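Local coordinates for protein putative surface-anchored fimbrial subunit (Corynebacterium diphtheriae, PDB 3HR6) that forms the shaft of the SpaA-type pilus on the cell surface as its major pilin, with tandem Ig-like modules stabilised by isopeptide and disulfide bonds, at residues A[324-329]-A[394-399]; A[310-315]-A[359-364]. All blocks are in the same frame, centred on the assembly; numbering follows the deposited sequence.

Interaction 1 (A[324-329]-A[394-399]); sequences RTATFQ and LVETAT
Glu396 lays its side chain obliquely across the ring of Phe328, with CG 4.3 Å from the ring centroid in an off-centre CH-pi contact. With CG anti to the backbone N (chi1 -171°) and the chain extended beyond it, the carboxylate runs on past the ring, so that OE2 lies 3.6 Å from Phe328 CZ and 3.2 Å from Ala326 CB. Carboxylate and ring planes are only 28° apart. Thr397, a residue of the bulge described below, touches both Thr327 and Gln329, whose side chains share the opposite face from Phe328 and Glu396: Thr397 OG1 is 3.3 Å from Thr327 CG2, and Thr397 CG2 reaches Gln329 OE1 at 3.6 Å, the side chains of Thr397 and Gln329 crossing at about a right angle. The antiparallel pairing that carries these side chains contains a classic beta bulge, in which Thr397 and Ala398 both face Thr327. Thr327 O takes the main bond from Thr397 N at 2.8 Å and a weak one from Ala398 N, while Thr327 N donates to Ala398 O. Beyond the bulge the pairing is regular, and Gln329 and Val395 exchange two backbone hydrogen bonds. Farther out, Leu406 N binds Glu396 OE1, and Gln352 O receives Gln329 NE2. Lys313 of the neighbouring sheet packs on Ala326 and Glu396, so the carboxylate lies beside the isopeptide bond of the Ig-like module.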
# COMPACT_ATOMS: atom_id res chain seq x y z
N ARG A 324 -41.57 -24.97 8.44
CA ARG A 324 -41.46 -23.86 9.39
C ARG A 324 -40.28 -23.00 9.06
O ARG A 324 -39.14 -23.48 9.02
CB ARG A 324 -41.35 -24.38 10.81
CG ARG A 324 -42.54 -25.19 11.26
CD ARG A 324 -42.45 -25.64 12.70
NE ARG A 324 -41.42 -26.66 12.91
CZ ARG A 324 -41.37 -27.53 13.92
NH1 ARG A 324 -42.30 -27.55 14.86
NH2 ARG A 324 -40.37 -28.38 14.02
N THR A 325 -40.54 -21.71 8.80
CA THR A 325 -39.46 -20.77 8.60
C THR A 325 -39.84 -19.41 9.17
O THR A 325 -41.02 -19.09 9.35
CB THR A 325 -39.03 -20.69 7.12
OG1 THR A 325 -37.88 -19.86 7.00
CG2 THR A 325 -40.13 -20.14 6.23
N ALA A 326 -38.81 -18.65 9.54
CA ALA A 326 -39.00 -17.30 10.02
C ALA A 326 -38.10 -16.39 9.19
O ALA A 326 -37.11 -16.84 8.59
CB ALA A 326 -38.66 -17.19 11.50
N THR A 327 -38.46 -15.10 9.17
CA THR A 327 -37.77 -14.08 8.43
C THR A 327 -37.37 -12.96 9.40
O THR A 327 -38.15 -12.58 10.29
CB THR A 327 -38.65 -13.53 7.28
OG1 THR A 327 -39.06 -14.61 6.40
CG2 THR A 327 -37.95 -12.38 6.50
N PHE A 328 -36.14 -12.47 9.25
CA PHE A 328 -35.58 -11.40 10.07
C PHE A 328 -34.99 -10.33 9.19
O PHE A 328 -34.55 -10.57 8.04
CB PHE A 328 -34.48 -11.92 11.01
CG PHE A 328 -34.96 -12.98 11.95
CD1 PHE A 328 -35.37 -12.64 13.26
CD2 PHE A 328 -35.05 -14.30 11.55
CE1 PHE A 328 -35.84 -13.59 14.12
CE2 PHE A 328 -35.52 -15.26 12.40
CZ PHE A 328 -35.91 -14.93 13.71
N GLN A 329 -35.07 -9.11 9.72
CA GLN A 329 -34.30 -8.01 9.20
C GLN A 329 -33.34 -7.52 10.26
O GLN A 329 -33.58 -7.59 11.49
CB GLN A 329 -35.21 -6.92 8.65
CG GLN A 329 -36.09 -7.39 7.54
CD GLN A 329 -36.84 -6.24 6.91
OE1 GLN A 329 -37.70 -5.63 7.56
NE2 GLN A 329 -36.58 -5.98 5.64
N LEU A 394 -32.13 -7.70 15.67
CA LEU A 394 -32.90 -8.39 14.66
C LEU A 394 -34.38 -8.21 14.93
O LEU A 394 -34.82 -8.31 16.08
CB LEU A 394 -32.57 -9.87 14.71
CG LEU A 394 -31.16 -10.29 14.27
CD1 LEU A 394 -30.85 -11.77 14.78
CD2 LEU A 394 -31.00 -10.15 12.75
N VAL A 395 -35.13 -7.97 13.87
CA VAL A 395 -36.59 -7.91 13.96
C VAL A 395 -37.15 -9.07 13.17
O VAL A 395 -36.86 -9.24 11.98
CB VAL A 395 -37.15 -6.58 13.40
CG1 VAL A 395 -38.70 -6.65 13.26
CG2 VAL A 395 -36.73 -5.40 14.26
N GLU A 396 -37.97 -9.88 13.84
CA GLU A 396 -38.65 -10.97 13.18
C GLU A 396 -39.87 -10.46 12.44
O GLU A 396 -40.81 -9.97 13.08
CB GLU A 396 -39.08 -12.04 14.17
CG GLU A 396 -39.59 -13.27 13.48
CD GLU A 396 -39.89 -14.40 14.42
OE1 GLU A 396 -40.64 -14.21 15.39
OE2 GLU A 396 -39.39 -15.49 14.14
N THR A 397 -39.86 -10.56 11.12
CA THR A 397 -40.97 -10.02 10.29
C THR A 397 -41.98 -11.07 9.87
O THR A 397 -43.09 -10.73 9.47
CB THR A 397 -40.45 -9.32 9.04
OG1 THR A 397 -39.71 -10.24 8.23
CG2 THR A 397 -39.61 -8.08 9.37
N ALA A 398 -41.61 -12.35 9.95
CA ALA A 398 -42.51 -13.44 9.65
C ALA A 398 -42.07 -14.66 10.43
O ALA A 398 -40.90 -14.79 10.83
CB ALA A 398 -42.55 -13.71 8.15
N THR A 399 -43.04 -15.52 10.70
CA THR A 399 -42.77 -16.77 11.37
C THR A 399 -43.64 -17.88 10.79
O THR A 399 -44.24 -17.71 9.74
CB THR A 399 -42.95 -16.57 12.86
OG1 THR A 399 -42.43 -17.70 13.57
CG2 THR A 399 -44.43 -16.32 13.19

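Interaction 2 (A[310-315]-A[359-364])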
# COMPACT_ATOMS: atom_id res chain seq x y z
N THR A 310 -24.96 -15.35 13.04
CA THR A 310 -25.63 -16.63 12.70
C THR A 310 -26.85 -16.82 13.58
O THR A 310 -26.74 -16.87 14.81
CB THR A 310 -24.71 -17.86 12.76
OG1 THR A 310 -23.62 -17.67 11.85
CG2 THR A 310 -25.45 -19.11 12.35
N ILE A 311 -28.02 -16.96 12.96
CA ILE A 311 -29.27 -17.17 13.67
C ILE A 311 -29.45 -18.68 13.70
O ILE A 311 -29.24 -19.33 12.68
CB ILE A 311 -30.49 -16.48 12.93
CG1 ILE A 311 -30.32 -14.97 12.87
CG2 ILE A 311 -31.82 -16.81 13.64
CD1 ILE A 311 -31.41 -14.27 12.02
N GLU A 312 -29.74 -19.23 14.89
CA GLU A 312 -30.08 -20.66 15.06
C GLU A 312 -31.50 -20.69 15.57
O GLU A 312 -31.75 -20.47 16.77
CB GLU A 312 -29.13 -21.33 16.04
CG GLU A 312 -27.74 -21.32 15.54
CD GLU A 312 -26.78 -22.19 16.29
OE1 GLU A 312 -27.15 -22.82 17.30
OE2 GLU A 312 -25.62 -22.22 15.82
N LYS A 313 -32.43 -20.98 14.66
CA LYS A 313 -33.87 -20.88 14.95
C LYS A 313 -34.44 -22.23 15.30
O LYS A 313 -34.09 -23.25 14.71
CB LYS A 313 -34.62 -20.34 13.72
CG LYS A 313 -36.09 -20.00 13.97
CD LYS A 313 -36.23 -18.69 14.69
CE LYS A 313 -37.68 -18.27 14.82
NZ LYS A 313 -38.58 -19.16 15.58
N SER A 314 -35.30 -22.26 16.32
CA SER A 314 -36.02 -23.47 16.66
C SER A 314 -37.50 -23.08 16.80
O SER A 314 -37.83 -21.87 16.88
CB SER A 314 -35.46 -24.08 17.95
OG SER A 314 -35.47 -23.13 19.00
N PHE A 315 -38.35 -24.08 16.74
CA PHE A 315 -39.79 -23.93 16.93
C PHE A 315 -40.22 -24.87 18.03
O PHE A 315 -40.13 -26.10 17.94
CB PHE A 315 -40.54 -24.17 15.62
CG PHE A 315 -40.32 -23.09 14.61
CD1 PHE A 315 -41.19 -22.01 14.52
CD2 PHE A 315 -39.23 -23.13 13.76
CE1 PHE A 315 -40.96 -20.96 13.60
CE2 PHE A 315 -39.03 -22.14 12.83
CZ PHE A 315 -39.87 -21.04 12.75
N ASP A 359 -32.71 -26.31 8.69
CA ASP A 359 -31.87 -26.59 9.85
C ASP A 359 -31.90 -25.47 10.89
O ASP A 359 -31.19 -25.53 11.90
CB ASP A 359 -30.42 -26.84 9.41
CG ASP A 359 -29.78 -25.65 8.70
OD1 ASP A 359 -30.37 -24.55 8.47
OD2 ASP A 359 -28.59 -25.80 8.36
N GLY A 360 -32.72 -24.46 10.64
CA GLY A 360 -32.81 -23.32 11.52
C GLY A 360 -31.80 -22.22 11.32
O GLY A 360 -31.88 -21.20 11.97
N LYS A 361 -30.85 -22.38 10.41
CA LYS A 361 -29.80 -21.38 10.27
C LYS A 361 -30.16 -20.27 9.31
O LYS A 361 -30.76 -20.49 8.25
CB LYS A 361 -28.47 -22.01 9.84
CG LYS A 361 -27.96 -23.10 10.75
CD LYS A 361 -27.19 -22.54 11.95
CE LYS A 361 -26.77 -23.63 12.93
NZ LYS A 361 -25.89 -24.68 12.36
N ALA A 362 -29.74 -19.06 9.68
CA ALA A 362 -29.67 -17.94 8.77
C ALA A 362 -28.36 -17.20 9.08
O ALA A 362 -28.11 -16.88 10.23
CB ALA A 362 -30.84 -17.00 8.97
N VAL A 363 -27.56 -16.99 8.05
CA VAL A 363 -26.26 -16.36 8.18
C VAL A 363 -26.30 -14.95 7.56
O VAL A 363 -26.65 -14.80 6.40
CB VAL A 363 -25.14 -17.23 7.58
CG1 VAL A 363 -23.77 -16.59 7.92
CG2 VAL A 363 -25.17 -18.67 8.16
N LEU A 364 -25.96 -13.94 8.36
CA LEU A 364 -25.89 -12.54 7.94
C LEU A 364 -24.39 -12.21 7.90
O LEU A 364 -23.78 -11.94 8.94
CB LEU A 364 -26.65 -11.66 8.91
CG LEU A 364 -28.17 -11.74 8.83
CD1 LEU A 364 -28.69 -13.09 9.22
CD2 LEU A 364 -28.72 -10.69 9.75
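Glu312 and Lys361 form a non-hydrogen-bonded pair of the antiparallel strands, and their side chains lie side by side, pointing the same way. Lys361 bends at chi2 (-83°), which turns its methylenes along the glutamate: CE comes 3.4 Å from Glu312 OE2 and 3.6 Å from Glu312 CG. Its ammonium stays beyond salt-bridge range, with NZ 4.3 Å from Glu312 OE2, and the salt bridge of Glu312 is made through OE1 to Lys429. On the same face the Thr310 and Lys361 side chains run at a slant to each other, CG2 of Thr310 3.9 Å from Lys361 CD, and the Thr310 side chain runs alongside Val363.

The other face is apolar and turned to the interior of the module. Ile311 CB lies next to Ala362 CB across the pair, while Ile311 CD1 reaches Leu364 CD1 at 4.1 Å; Phe328 and Leu394 continue this packing. Two backbone bonds join Ile311 and Ala362, the shorter nearly straight from Ile311 N to Ala362 O (2.7 Å). A third, from Lys313 N to Gly360 O, closes the end of the pairing, where an Asx turn has Asp359 OD1 accept from Lys361 N. Gly360, at a positive phi (85°), brings its CA hydrogen against Lys313 O.

Lys313 itself leads away from the pairing, its NZ 3.5 Å above one face of the Phe315 ring, toward the rim. NZ is linked covalently to Asn432 CG and donates its remaining hydrogen to Ser314 O at 3.1 Å. The nitrogen is therefore an amide rather than an ammonium, and this isopeptide bond ties strand 302-315 to its parallel neighbour 424-432 through more than hydrogen bonds.

In the fold
From the N terminus, the chain runs along strand 302-315, then enters 324-329 at the start of strand 327-333. Interaction 2 closes the first loop when residues 359-364 return antiparallel to 310-315; interaction 1 closes the second when 394-399 pairs with 324-329. The segments alternate, so the two closures cross rather than nest. Each belongs to a different sheet of the C-terminal Ig-like module, with centres 10 Å apart, and the two sheets face each other through the side chains of strands 302-315, 327-333 and 391-398, with flanking loop residues joining in where Phe315 meets Thr399. The C-terminal strand 424-432 then adds itself beside 302-315 in parallel, bringing Asn432 to the junction between both contacts.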